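PDB 3VTF: UDP-glucose 6-dehydrogenase from Pyrobaculum islandicum, which probably oxidises UDP-alpha-D-glucose to UDP-alpha-D-glucuronate, using two molecules of NAD(+) for each sugar nucleotide. Local coordinates for residues 191-196 with 222-227; 204-209 with 214-219; 322-327 with 403-408. All coordinates share one frame; numbering follows the deposited sequence.

Interaction 1. Residues 191-196 with 222-227; sequences RIVIGA and REAELV
V227 N donates to E223 O at 2.9 Å, a regular helix bond in the turn that carries V227 toward V193 on the strand. The segment 222-227, in the first turns of helix 221-251, runs at 143° to strand 192-196, the axes of these short segments 7.1 Å apart at closest. Methyl groups and the G195 backbone make the contact. V193 has CG1 anti to the backbone N (chi1 174°), which sends this methyl to A224 CB at 3.6 Å; V193 CG2 meets V227 CG1 at 4.3 Å. Two residues on, G195 presents bare backbone, and A224 CB settles 3.7 Å from G195 CA. M219 packs against V193, A224 and V227, and V193 also touches F176, a residue that binds UDP-glucose and carries a cation-pi contact from R191. The polar ends point to other partners: E225 bonds to T151 OG1 and G149 N, and R191 NE to A262 O of the second subunit. The seam is thus buried and the side chains that touch are all apolar, held by dispersion and close fit, and the small size of glycine and alanine lets helix and strand come this near.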
ATOM      1  N   ARG A 191       7.754  12.954  -9.776  1.00 18.73           N
ATOM      2  CA  ARG A 191       9.119  12.585 -10.111  1.00 19.75           C
ATOM      3  C   ARG A 191       9.136  12.283 -11.642  1.00 21.06           C
ATOM      4  O   ARG A 191       8.081  12.122 -12.244  1.00 21.54           O
ATOM      5  CB  ARG A 191       9.668  11.382  -9.338  1.00 21.42           C
ATOM      6  CG  ARG A 191       9.122   9.995  -9.704  1.00 20.91           C
ATOM      7  CD  ARG A 191       7.619   9.963  -9.353  1.00 21.03           C
ATOM      8  NE  ARG A 191       7.202   8.532  -9.157  1.00 24.80           N
ATOM      9  CZ  ARG A 191       5.992   8.043  -9.443  1.00 23.16           C
ATOM     10  NH1 ARG A 191       5.007   8.808  -9.993  1.00 20.25           N
ATOM     11  NH2 ARG A 191       5.773   6.739  -9.194  1.00 20.68           N
ATOM     12  N   ILE A 192      10.310  12.379 -12.242  1.00 19.81           N
ATOM     13  CA  ILE A 192      10.528  12.044 -13.657  1.00 20.19           C
ATOM     14  C   ILE A 192      11.445  10.855 -13.711  1.00 20.87           C
ATOM     15  O   ILE A 192      12.540  10.851 -13.058  1.00 21.65           O
ATOM     16  CB  ILE A 192      11.172  13.278 -14.382  1.00 22.62           C
ATOM     17  CG1 ILE A 192      10.114  14.355 -14.540  1.00 24.26           C
ATOM     18  CG2 ILE A 192      11.674  12.855 -15.784  1.00 20.22           C
ATOM     19  CD1 ILE A 192      10.724  15.713 -14.928  1.00 27.47           C
ATOM     20  N   VAL A 193      11.027   9.778 -14.403  1.00 21.03           N
ATOM     21  CA  VAL A 193      11.813   8.579 -14.436  1.00 19.46           C
ATOM     22  C   VAL A 193      12.361   8.424 -15.863  1.00 22.02           C
ATOM     23  O   VAL A 193      11.594   8.416 -16.848  1.00 20.06           O
ATOM     24  CB  VAL A 193      10.915   7.352 -14.122  1.00 22.70           C
ATOM     25  CG1 VAL A 193      11.715   6.051 -14.300  1.00 25.70           C
ATOM     26  CG2 VAL A 193      10.436   7.452 -12.658  1.00 23.27           C
ATOM     27  N   ILE A 194      13.673   8.345 -15.975  1.00 19.69           N
ATOM     28  CA  ILE A 194      14.331   8.225 -17.263  1.00 20.56           C
ATOM     29  C   ILE A 194      15.099   6.916 -17.280  1.00 21.30           C
ATOM     30  O   ILE A 194      16.092   6.778 -16.604  1.00 23.98           O
ATOM     31  CB  ILE A 194      15.316   9.396 -17.482  1.00 22.84           C
ATOM     32  CG1 ILE A 194      14.574  10.718 -17.619  1.00 24.82           C
ATOM     33  CG2 ILE A 194      16.168   9.172 -18.712  1.00 26.00           C
ATOM     34  CD1 ILE A 194      15.400  11.916 -17.244  1.00 27.20           C
ATOM     35  N   GLY A 195      14.639   5.955 -18.060  1.00 20.87           N
ATOM     36  CA  GLY A 195      15.385   4.730 -18.220  1.00 21.58           C
ATOM     37  C   GLY A 195      16.133   4.788 -19.530  1.00 23.86           C
ATOM     38  O   GLY A 195      15.610   4.391 -20.545  1.00 23.47           O
ATOM     39  N   ALA A 196      17.367   5.268 -19.471  1.00 23.88           N
ATOM     40  CA  ALA A 196      18.142   5.571 -20.657  1.00 20.16           C
ATOM     41  C   ALA A 196      18.898   4.365 -21.149  1.00 24.24           C
ATOM     42  O   ALA A 196      19.505   3.665 -20.372  1.00 22.57           O
ATOM     43  CB  ALA A 196      19.099   6.714 -20.391  1.00 24.76           C
ATOM     44  N   ARG A 222      14.735  -1.198 -18.292  1.00 21.41           N
ATOM     45  CA  ARG A 222      13.898  -2.192 -17.640  1.00 21.55           C
ATOM     46  C   ARG A 222      13.367  -1.743 -16.272  1.00 19.37           C
ATOM     47  O   ARG A 222      12.242  -2.054 -15.932  1.00 21.03           O
ATOM     48  CB  ARG A 222      14.640  -3.514 -17.499  1.00 23.86           C
ATOM     49  CG  ARG A 222      14.484  -4.434 -18.681  1.00 30.13           C
ATOM     50  CD  ARG A 222      15.203  -5.754 -18.469  1.00 34.36           C
ATOM     51  NE  ARG A 222      15.104  -6.537 -19.678  1.00 32.16           N
ATOM     52  CZ  ARG A 222      15.277  -7.845 -19.770  1.00 39.26           C
ATOM     53  NH1 ARG A 222      15.579  -8.579 -18.717  1.00 35.08           N
ATOM     54  NH2 ARG A 222      15.146  -8.419 -20.945  1.00 36.76           N
ATOM     55  N   GLU A 223      14.201  -1.074 -15.486  1.00 18.16           N
ATOM     56  CA  GLU A 223      13.780  -0.573 -14.186  1.00 18.71           C
ATOM     57  C   GLU A 223      12.697   0.473 -14.316  1.00 17.58           C
ATOM     58  O   GLU A 223      11.674   0.360 -13.686  1.00 17.22           O
ATOM     59  CB  GLU A 223      14.962  -0.006 -13.422  1.00 19.65           C
ATOM     60  CG  GLU A 223      15.958  -1.059 -13.018  1.00 26.56           C
ATOM     61  CD  GLU A 223      17.280  -0.504 -12.550  1.00 26.74           C
ATOM     62  OE1 GLU A 223      17.692   0.564 -13.000  1.00 26.84           O
ATOM     63  OE2 GLU A 223      17.906  -1.160 -11.731  1.00 27.74           O
ATOM     64  N   ALA A 224      12.891   1.426 -15.214  1.00 15.82           N
ATOM     65  CA  ALA A 224      11.851   2.430 -15.500  1.00 18.06           C
ATOM     66  C   ALA A 224      10.532   1.771 -15.968  1.00 18.15           C
ATOM     67  O   ALA A 224       9.437   2.179 -15.544  1.00 18.33           O
ATOM     68  CB  ALA A 224      12.396   3.366 -16.547  1.00 19.55           C
ATOM     69  N   GLU A 225      10.590   0.721 -16.845  1.00 16.53           N
ATOM     70  CA  GLU A 225       9.363   0.083 -17.272  1.00 15.70           C
ATOM     71  C   GLU A 225       8.680  -0.590 -16.100  1.00 17.49           C
ATOM     72  O   GLU A 225       7.436  -0.549 -15.987  1.00 18.51           O
ATOM     73  CB  GLU A 225       9.690  -0.998 -18.397  1.00 17.43           C
ATOM     74  CG  GLU A 225      10.126  -0.234 -19.700  1.00 17.66           C
ATOM     75  CD  GLU A 225      10.862  -1.165 -20.724  1.00 22.42           C
ATOM     76  OE1 GLU A 225      11.653  -2.059 -20.345  1.00 21.19           O
ATOM     77  OE2 GLU A 225      10.579  -1.010 -21.942  1.00 23.45           O
ATOM     78  N   LEU A 226       9.472  -1.257 -15.257  1.00 15.84           N
ATOM     79  CA  LEU A 226       8.872  -1.926 -14.061  1.00 19.06           C
ATOM     80  C   LEU A 226       8.294  -0.904 -13.028  1.00 18.63           C
ATOM     81  O   LEU A 226       7.214  -1.137 -12.384  1.00 18.51           O
ATOM     82  CB  LEU A 226       9.913  -2.782 -13.374  1.00 17.34           C
ATOM     83  CG  LEU A 226       9.384  -3.679 -12.211  1.00 17.70           C
ATOM     84  CD1 LEU A 226       8.252  -4.498 -12.751  1.00 18.04           C
ATOM     85  CD2 LEU A 226      10.489  -4.584 -11.756  1.00 16.65           C
ATOM     86  N   VAL A 227       8.919   0.275 -12.924  1.00 19.11           N
ATOM     87  CA  VAL A 227       8.373   1.317 -12.021  1.00 18.84           C
ATOM     88  C   VAL A 227       6.969   1.653 -12.378  1.00 20.33           C
ATOM     89  O   VAL A 227       6.110   1.845 -11.512  1.00 17.96           O
ATOM     90  CB  VAL A 227       9.230   2.642 -12.087  1.00 18.38           C
ATOM     91  CG1 VAL A 227       8.529   3.774 -11.356  1.00 20.24           C
ATOM     92  CG2 VAL A 227      10.604   2.437 -11.448  1.00 17.27           C
TER

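Interaction 2. Residues 204-209 with 214-219; sequences FLLDVY and APKLVM
K216 bends at chi2 (135°) and then runs fully extended through chi3 and chi4, which carries its ammonium group past the end of helix 199-208 to Y209 O. K216 NZ lies 2.9 Å from Y209 O, arriving at 126° to the C=O and from 48° above the carbonyl plane. K216 NZ bonds directly to a second carbonyl, V212 O in the connecting loop, and reaches L206 O, in the helix's last turn, through a water that lies 3.1 Å from K216 NZ and donates to L206 O at 2.6 Å. The positive charge probably suits the partial negative charge at this end of the helix. With a leucine at this position, Y209 O and V212 O would probably lose the charged donor they share, and the bridging water its link to the strand. The aliphatic part of the lysine packs too: K216 CE lies 4.1 Å from Y209 CB, and K216 CB lies 3.9 Å from L206 CD2. L206 CD1 reaches V218 CG2 at 4.2 Å, the two side chains crossing at about a right angle. The Y209 hydroxyl bonds to N173, and V218 O accepts from R258 of the second subunit. Together these contacts complete a beta-alpha-beta unit: helix 199-208 lies over strand 192-196 through L205 and L206 and is joined here to strand 216-219.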
ATOM      1  N   PHE A 204      20.160  13.879 -22.966  1.00 23.71           N
ATOM      2  CA  PHE A 204      19.166  14.563 -23.813  1.00 23.10           C
ATOM      3  C   PHE A 204      17.843  14.788 -23.044  1.00 19.80           C
ATOM      4  O   PHE A 204      17.292  15.877 -23.021  1.00 22.25           O
ATOM      5  CB  PHE A 204      18.885  13.718 -25.035  1.00 21.96           C
ATOM      6  CG  PHE A 204      18.063  14.419 -26.072  1.00 22.39           C
ATOM      7  CD1 PHE A 204      18.674  14.982 -27.206  1.00 25.01           C
ATOM      8  CD2 PHE A 204      16.648  14.514 -25.943  1.00 24.47           C
ATOM      9  CE1 PHE A 204      17.888  15.649 -28.172  1.00 30.22           C
ATOM     10  CE2 PHE A 204      15.857  15.153 -26.951  1.00 25.72           C
ATOM     11  CZ  PHE A 204      16.477  15.716 -28.045  1.00 26.14           C
ATOM     12  N   LEU A 205      17.362  13.757 -22.352  1.00 20.75           N
ATOM     13  CA  LEU A 205      16.056  13.916 -21.617  1.00 21.35           C
ATOM     14  C   LEU A 205      16.217  14.816 -20.397  1.00 20.23           C
ATOM     15  O   LEU A 205      15.303  15.543 -20.030  1.00 22.99           O
ATOM     16  CB  LEU A 205      15.518  12.504 -21.201  1.00 20.35           C
ATOM     17  CG  LEU A 205      15.069  11.711 -22.441  1.00 17.37           C
ATOM     18  CD1 LEU A 205      14.741  10.256 -22.111  1.00 19.27           C
ATOM     19  CD2 LEU A 205      13.818  12.382 -22.937  1.00 20.36           C
ATOM     20  N   LEU A 206      17.376  14.779 -19.740  1.00 23.05           N
ATOM     21  CA  LEU A 206      17.568  15.697 -18.594  1.00 23.69           C
ATOM     22  C   LEU A 206      17.551  17.141 -19.075  1.00 26.04           C
ATOM     23  O   LEU A 206      17.013  18.018 -18.425  1.00 25.70           O
ATOM     24  CB  LEU A 206      18.844  15.420 -17.845  1.00 22.65           C
ATOM     25  CG  LEU A 206      18.960  14.104 -17.118  1.00 24.25           C
ATOM     26  CD1 LEU A 206      20.398  13.771 -16.613  1.00 27.19           C
ATOM     27  CD2 LEU A 206      17.943  14.138 -15.996  1.00 26.33           C
ATOM     28  N   ASP A 207      18.089  17.364 -20.265  1.00 28.23           N
ATOM     29  CA  ASP A 207      17.924  18.675 -20.926  1.00 28.87           C
ATOM     30  C   ASP A 207      16.458  19.028 -21.234  1.00 28.05           C
ATOM     31  O   ASP A 207      15.970  20.143 -20.965  1.00 26.12           O
ATOM     32  CB  ASP A 207      18.756  18.697 -22.225  1.00 32.02           C
ATOM     33  CG  ASP A 207      18.723  20.055 -22.891  1.00 45.26           C
ATOM     34  OD1 ASP A 207      17.952  20.249 -23.878  1.00 61.67           O
ATOM     35  OD2 ASP A 207      19.403  20.941 -22.348  1.00 44.94           O
ATOM     36  N   VAL A 208      15.740  18.084 -21.838  1.00 26.21           N
ATOM     37  CA  VAL A 208      14.336  18.335 -22.179  1.00 23.16           C
ATOM     38  C   VAL A 208      13.571  18.774 -20.909  1.00 25.91           C
ATOM     39  O   VAL A 208      12.671  19.624 -20.992  1.00 24.30           O
ATOM     40  CB  VAL A 208      13.685  17.040 -22.786  1.00 24.15           C
ATOM     41  CG1 VAL A 208      12.146  17.138 -22.796  1.00 24.66           C
ATOM     42  CG2 VAL A 208      14.143  16.805 -24.214  1.00 22.70           C
ATOM     43  N   TYR A 209      13.858  18.130 -19.764  1.00 23.91           N
ATOM     44  CA  TYR A 209      13.075  18.389 -18.571  1.00 26.87           C
ATOM     45  C   TYR A 209      13.717  19.415 -17.615  1.00 26.85           C
ATOM     46  O   TYR A 209      13.261  19.575 -16.489  1.00 25.65           O
ATOM     47  CB  TYR A 209      12.860  17.068 -17.825  1.00 25.85           C
ATOM     48  CG  TYR A 209      11.900  16.131 -18.589  1.00 22.31           C
ATOM     49  CD1 TYR A 209      10.551  16.462 -18.702  1.00 23.83           C
ATOM     50  CD2 TYR A 209      12.354  14.872 -19.112  1.00 23.87           C
ATOM     51  CE1 TYR A 209       9.644  15.565 -19.304  1.00 26.65           C
ATOM     52  CE2 TYR A 209      11.451  13.968 -19.774  1.00 23.82           C
ATOM     53  CZ  TYR A 209      10.116  14.357 -19.874  1.00 25.10           C
ATOM     54  OH  TYR A 209       9.148  13.534 -20.464  1.00 24.46           O
ATOM     55  N   ALA A 214      11.437  18.961 -10.391  1.00 30.96           N
ATOM     56  CA  ALA A 214      10.962  17.678  -9.773  1.00 29.65           C
ATOM     57  C   ALA A 214      12.186  16.771  -9.717  1.00 26.29           C
ATOM     58  O   ALA A 214      13.056  16.914 -10.574  1.00 25.72           O
ATOM     59  CB  ALA A 214       9.841  17.107 -10.707  1.00 29.62           C
ATOM     60  N   PRO A 215      12.257  15.824  -8.775  1.00 26.46           N
ATOM     61  CA  PRO A 215      13.332  14.819  -8.768  1.00 28.18           C
ATOM     62  C   PRO A 215      13.376  13.991 -10.104  1.00 28.29           C
ATOM     63  O   PRO A 215      12.303  13.624 -10.633  1.00 27.30           O
ATOM     64  CB  PRO A 215      13.017  13.911  -7.551  1.00 28.72           C
ATOM     65  CG  PRO A 215      11.727  14.352  -7.024  1.00 30.46           C
ATOM     66  CD  PRO A 215      11.323  15.670  -7.626  1.00 30.17           C
ATOM     67  N   LYS A 216      14.582  13.830 -10.665  1.00 25.56           N
ATOM     68  CA  LYS A 216      14.773  13.109 -11.959  1.00 26.58           C
ATOM     69  C   LYS A 216      15.622  11.909 -11.645  1.00 28.30           C
ATOM     70  O   LYS A 216      16.662  12.055 -11.077  1.00 27.46           O
ATOM     71  CB  LYS A 216      15.492  14.016 -12.930  1.00 27.10           C
ATOM     72  CG  LYS A 216      14.506  15.094 -13.420  1.00 30.74           C
ATOM     73  CD  LYS A 216      15.115  16.507 -13.433  1.00 27.37           C
ATOM     74  CE  LYS A 216      14.032  17.522 -13.920  1.00 25.61           C
ATOM     75  NZ  LYS A 216      14.621  18.935 -13.959  1.00 26.56           N
ATOM     76  N   LEU A 217      15.125  10.719 -11.887  1.00 22.99           N
ATOM     77  CA  LEU A 217      15.841   9.521 -11.565  1.00 23.45           C
ATOM     78  C   LEU A 217      16.247   8.786 -12.821  1.00 25.62           C
ATOM     79  O   LEU A 217      15.381   8.294 -13.589  1.00 23.57           O
ATOM     80  CB  LEU A 217      14.980   8.557 -10.716  1.00 21.12           C
ATOM     81  CG  LEU A 217      14.715   8.964  -9.256  1.00 27.51           C
ATOM     82  CD1 LEU A 217      14.007  10.293  -9.151  1.00 29.78           C
ATOM     83  CD2 LEU A 217      13.752   7.925  -8.654  1.00 27.34           C
ATOM     84  N   VAL A 218      17.545   8.613 -13.013  1.00 21.19           N
ATOM     85  CA  VAL A 218      18.027   7.990 -14.208  1.00 21.03           C
ATOM     86  C   VAL A 218      18.329   6.542 -13.846  1.00 20.04           C
ATOM     87  O   VAL A 218      18.973   6.264 -12.816  1.00 21.80           O
ATOM     88  CB  VAL A 218      19.348   8.695 -14.712  1.00 25.79           C
ATOM     89  CG1 VAL A 218      20.023   7.856 -15.817  1.00 26.61           C
ATOM     90  CG2 VAL A 218      19.014  10.135 -15.159  1.00 24.35           C
ATOM     91  N   MET A 219      17.857   5.592 -14.618  1.00 20.27           N
ATOM     92  CA  MET A 219      17.997   4.179 -14.265  1.00 21.29           C
ATOM     93  C   MET A 219      17.982   3.344 -15.540  1.00 21.28           C
ATOM     94  O   MET A 219      17.890   3.894 -16.591  1.00 22.39           O
ATOM     95  CB  MET A 219      16.891   3.742 -13.297  1.00 21.67           C
ATOM     96  CG  MET A 219      15.493   3.832 -13.865  1.00 21.90           C
ATOM     97  SD  MET A 219      14.190   3.491 -12.655  1.00 25.51           S
ATOM     98  CE  MET A 219      14.368   4.820 -11.494  1.00 18.06           C
TER
HETATM   99  O   HOH W   1      16.907  18.095 -15.823  1.00 33.14           O

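Interaction 3. Residues 322-327 with 403-408; sequences QLLEER and GVIIAT
The UDP-binding domain is built on a parallel, Rossmann-like sheet with strand order 3-2-1-4-5-6, and this contact lays the end of the long helix 304-328 against strand 403-406, the fourth strand. Segment 322-327 of the helix and strand 403-406 run nearly antiparallel, at 163°, the axes of these short segments 9.4 Å apart at closest. L324 makes the contact for the helix. Its CG stands anti to the backbone N (chi1 -172°), which turns the forked end toward the strand, CD1 to G403 and V404 N, CD2 to I405. L324 CD1 lies 4.0 Å from G403 CA and 4.2 Å from V404 N. L324 CD2 meets I405 CD1 at 4.2 Å. This last methyl lies at the end of an extended isoleucine chain, which reaches the leucine although the CB itself does not face the helix. V404 points the other way, to V423 and L339. L324 also touches V336, V422 and V424, so one leucine spans three adjacent strands. Polar links lie beside the contact: R327 forms a salt bridge with E439 on strand 437-440, and A407 O accepts from NE of R427, a residue that binds UDP-glucose. The contact itself is buried methyl packing on a glycine, a backbone N and an isoleucine methyl, with no directional bond between the segments; a CB on residue 403 would run into L324 CD1, so the bare backbone of G403 is what lets the methyl lie there.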
ATOM      1  N   GLN A 322     -26.042  -7.377  -6.263  1.00 26.08           N
ATOM      2  CA  GLN A 322     -26.622  -8.320  -5.335  1.00 27.55           C
ATOM      3  C   GLN A 322     -27.306  -7.639  -4.136  1.00 28.17           C
ATOM      4  O   GLN A 322     -28.422  -8.078  -3.689  1.00 26.88           O
ATOM      5  CB  GLN A 322     -25.586  -9.324  -4.819  1.00 27.84           C
ATOM      6  CG  GLN A 322     -25.024 -10.256  -5.894  1.00 32.73           C
ATOM      7  CD  GLN A 322     -23.863 -11.096  -5.364  1.00 36.74           C
ATOM      8  OE1 GLN A 322     -23.656 -11.190  -4.139  1.00 34.87           O
ATOM      9  NE2 GLN A 322     -23.099 -11.710  -6.283  1.00 40.03           N
ATOM     10  N   LEU A 323     -26.681  -6.576  -3.614  1.00 24.54           N
ATOM     11  CA  LEU A 323     -27.307  -5.823  -2.519  1.00 23.14           C
ATOM     12  C   LEU A 323     -28.635  -5.219  -2.978  1.00 27.17           C
ATOM     13  O   LEU A 323     -29.627  -5.281  -2.228  1.00 26.16           O
ATOM     14  CB  LEU A 323     -26.382  -4.678  -2.036  1.00 23.30           C
ATOM     15  CG  LEU A 323     -25.089  -5.108  -1.332  1.00 23.21           C
ATOM     16  CD1 LEU A 323     -24.150  -3.940  -1.161  1.00 23.75           C
ATOM     17  CD2 LEU A 323     -25.454  -5.791   0.019  1.00 25.36           C
ATOM     18  N   LEU A 324     -28.652  -4.602  -4.173  1.00 25.67           N
ATOM     19  CA  LEU A 324     -29.875  -3.934  -4.631  1.00 27.56           C
ATOM     20  C   LEU A 324     -31.025  -5.007  -4.770  1.00 32.05           C
ATOM     21  O   LEU A 324     -32.189  -4.809  -4.329  1.00 30.91           O
ATOM     22  CB  LEU A 324     -29.630  -3.189  -5.973  1.00 29.76           C
ATOM     23  CG  LEU A 324     -30.900  -2.340  -6.311  1.00 30.43           C
ATOM     24  CD1 LEU A 324     -31.252  -1.299  -5.229  1.00 33.44           C
ATOM     25  CD2 LEU A 324     -30.758  -1.738  -7.678  1.00 32.23           C
ATOM     26  N   GLU A 325     -30.677  -6.108  -5.428  1.00 30.48           N
ATOM     27  CA  GLU A 325     -31.545  -7.251  -5.664  1.00 34.58           C
ATOM     28  C   GLU A 325     -32.128  -7.846  -4.367  1.00 38.02           C
ATOM     29  O   GLU A 325     -33.333  -8.058  -4.256  1.00 37.14           O
ATOM     30  CB  GLU A 325     -30.750  -8.319  -6.399  1.00 40.08           C
ATOM     31  CG  GLU A 325     -31.511  -9.592  -6.734  1.00 43.87           C
ATOM     32  CD  GLU A 325     -30.608 -10.519  -7.525  1.00 47.30           C
ATOM     33  OE1 GLU A 325     -30.710 -10.606  -8.766  1.00 49.36           O
ATOM     34  OE2 GLU A 325     -29.698 -11.084  -6.897  1.00 52.81           O
ATOM     35  N   GLU A 326     -31.304  -8.020  -3.359  1.00 33.24           N
ATOM     36  CA  GLU A 326     -31.758  -8.429  -2.034  1.00 38.02           C
ATOM     37  C   GLU A 326     -32.709  -7.414  -1.368  1.00 43.19           C
ATOM     38  O   GLU A 326     -33.717  -7.799  -0.725  1.00 37.69           O
ATOM     39  CB  GLU A 326     -30.570  -8.628  -1.099  1.00 40.94           C
ATOM     40  CG  GLU A 326     -30.975  -8.995   0.321  1.00 51.29           C
ATOM     41  CD  GLU A 326     -29.960  -9.929   0.948  1.00 66.51           C
ATOM     42  OE1 GLU A 326     -29.141 -10.510   0.189  1.00 81.02           O
ATOM     43  OE2 GLU A 326     -29.953 -10.083   2.191  1.00 67.97           O
ATOM     44  N   ARG A 327     -32.362  -6.125  -1.442  1.00 31.53           N
ATOM     45  CA  ARG A 327     -33.223  -5.142  -0.842  1.00 35.15           C
ATOM     46  C   ARG A 327     -34.559  -4.968  -1.586  1.00 36.60           C
ATOM     47  O   ARG A 327     -35.574  -4.646  -0.972  1.00 34.23           O
ATOM     48  CB  ARG A 327     -32.534  -3.788  -0.544  1.00 35.42           C
ATOM     49  CG  ARG A 327     -31.250  -3.890   0.248  1.00 37.29           C
ATOM     50  CD  ARG A 327     -31.380  -4.787   1.482  1.00 46.64           C
ATOM     51  NE  ARG A 327     -32.216  -4.166   2.469  1.00 51.64           N
ATOM     52  CZ  ARG A 327     -31.853  -3.882   3.716  1.00 58.13           C
ATOM     53  NH1 ARG A 327     -30.650  -4.222   4.184  1.00 64.18           N
ATOM     54  NH2 ARG A 327     -32.737  -3.303   4.508  1.00 48.56           N
ATOM     55  N   GLY A 403     -35.015   1.895  -6.952  1.00 36.59           N
ATOM     56  CA  GLY A 403     -33.667   1.680  -6.374  1.00 36.56           C
ATOM     57  C   GLY A 403     -32.594   2.335  -7.234  1.00 28.74           C
ATOM     58  O   GLY A 403     -32.770   2.605  -8.426  1.00 33.27           O
ATOM     59  N   VAL A 404     -31.495   2.695  -6.630  1.00 30.85           N
ATOM     60  CA  VAL A 404     -30.461   3.377  -7.382  1.00 27.02           C
ATOM     61  C   VAL A 404     -29.050   2.894  -6.890  1.00 28.04           C
ATOM     62  O   VAL A 404     -28.830   2.555  -5.725  1.00 25.22           O
ATOM     63  CB  VAL A 404     -30.633   4.927  -7.324  1.00 28.95           C
ATOM     64  CG1 VAL A 404     -30.260   5.444  -5.952  1.00 29.56           C
ATOM     65  CG2 VAL A 404     -29.697   5.631  -8.283  1.00 32.11           C
ATOM     66  N   ILE A 405     -28.101   2.879  -7.809  1.00 27.49           N
ATOM     67  CA  ILE A 405     -26.711   2.584  -7.444  1.00 25.79           C
ATOM     68  C   ILE A 405     -25.933   3.776  -7.881  1.00 23.95           C
ATOM     69  O   ILE A 405     -26.038   4.182  -9.072  1.00 27.24           O
ATOM     70  CB  ILE A 405     -26.185   1.309  -8.198  1.00 26.49           C
ATOM     71  CG1 ILE A 405     -26.874   0.055  -7.663  1.00 28.89           C
ATOM     72  CG2 ILE A 405     -24.670   1.194  -8.013  1.00 23.55           C
ATOM     73  CD1 ILE A 405     -26.687  -1.271  -8.463  1.00 27.11           C
ATOM     74  N   ILE A 406     -25.193   4.340  -6.941  1.00 22.91           N
ATOM     75  CA  ILE A 406     -24.343   5.489  -7.167  1.00 23.86           C
ATOM     76  C   ILE A 406     -22.977   4.944  -7.604  1.00 26.55           C
ATOM     77  O   ILE A 406     -22.327   4.284  -6.809  1.00 22.80           O
ATOM     78  CB  ILE A 406     -24.170   6.317  -5.889  1.00 24.91           C
ATOM     79  CG1 ILE A 406     -25.573   6.792  -5.314  1.00 23.56           C
ATOM     80  CG2 ILE A 406     -23.227   7.524  -6.154  1.00 21.73           C
ATOM     81  CD1 ILE A 406     -25.384   7.643  -4.020  1.00 23.32           C
ATOM     82  N   ALA A 407     -22.553   5.241  -8.840  1.00 24.46           N
ATOM     83  CA  ALA A 407     -21.345   4.628  -9.402  1.00 22.48           C
ATOM     84  C   ALA A 407     -20.216   5.612  -9.689  1.00 24.45           C
ATOM     85  O   ALA A 407     -19.068   5.201  -9.836  1.00 23.28           O
ATOM     86  CB  ALA A 407     -21.725   3.805 -10.692  1.00 23.56           C
ATOM     87  N   THR A 408     -20.483   6.932  -9.661  1.00 22.10           N
ATOM     88  CA  THR A 408     -19.419   7.923  -9.762  1.00 19.49           C
ATOM     89  C   THR A 408     -19.832   9.124  -8.884  1.00 22.66           C
ATOM     90  O   THR A 408     -20.943   9.570  -8.953  1.00 26.43           O
ATOM     91  CB  THR A 408     -19.333   8.475 -11.192  1.00 26.68           C
ATOM     92  OG1 THR A 408     -19.299   7.407 -12.137  1.00 27.65           O
ATOM     93  CG2 THR A 408     -18.070   9.374 -11.393  1.00 24.21           C
TER

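Interactions 1 and 2 form one continuous block, their centres 10 Å apart, with 204-209 and 214-219 nested inside the loop that interaction 1 closes. Strands 192-196 and 216-219 are neighbours, joined where I192 O lies 2.8 Å from L217 N, and I194 CD1 packs on L206 CD2 at 3.6 Å. Helices thus cover both faces of this edge of the NAD-binding domain, which also touches the second subunit. Interaction 3 stands apart in the UDP-binding domain, its centre 42 Å from that of interaction 1 and 47 Å from that of interaction 2. The domains flank the bound UDP-glucose, which lies about 10 Å from the V227 side chain and about 13 Å from that of I405.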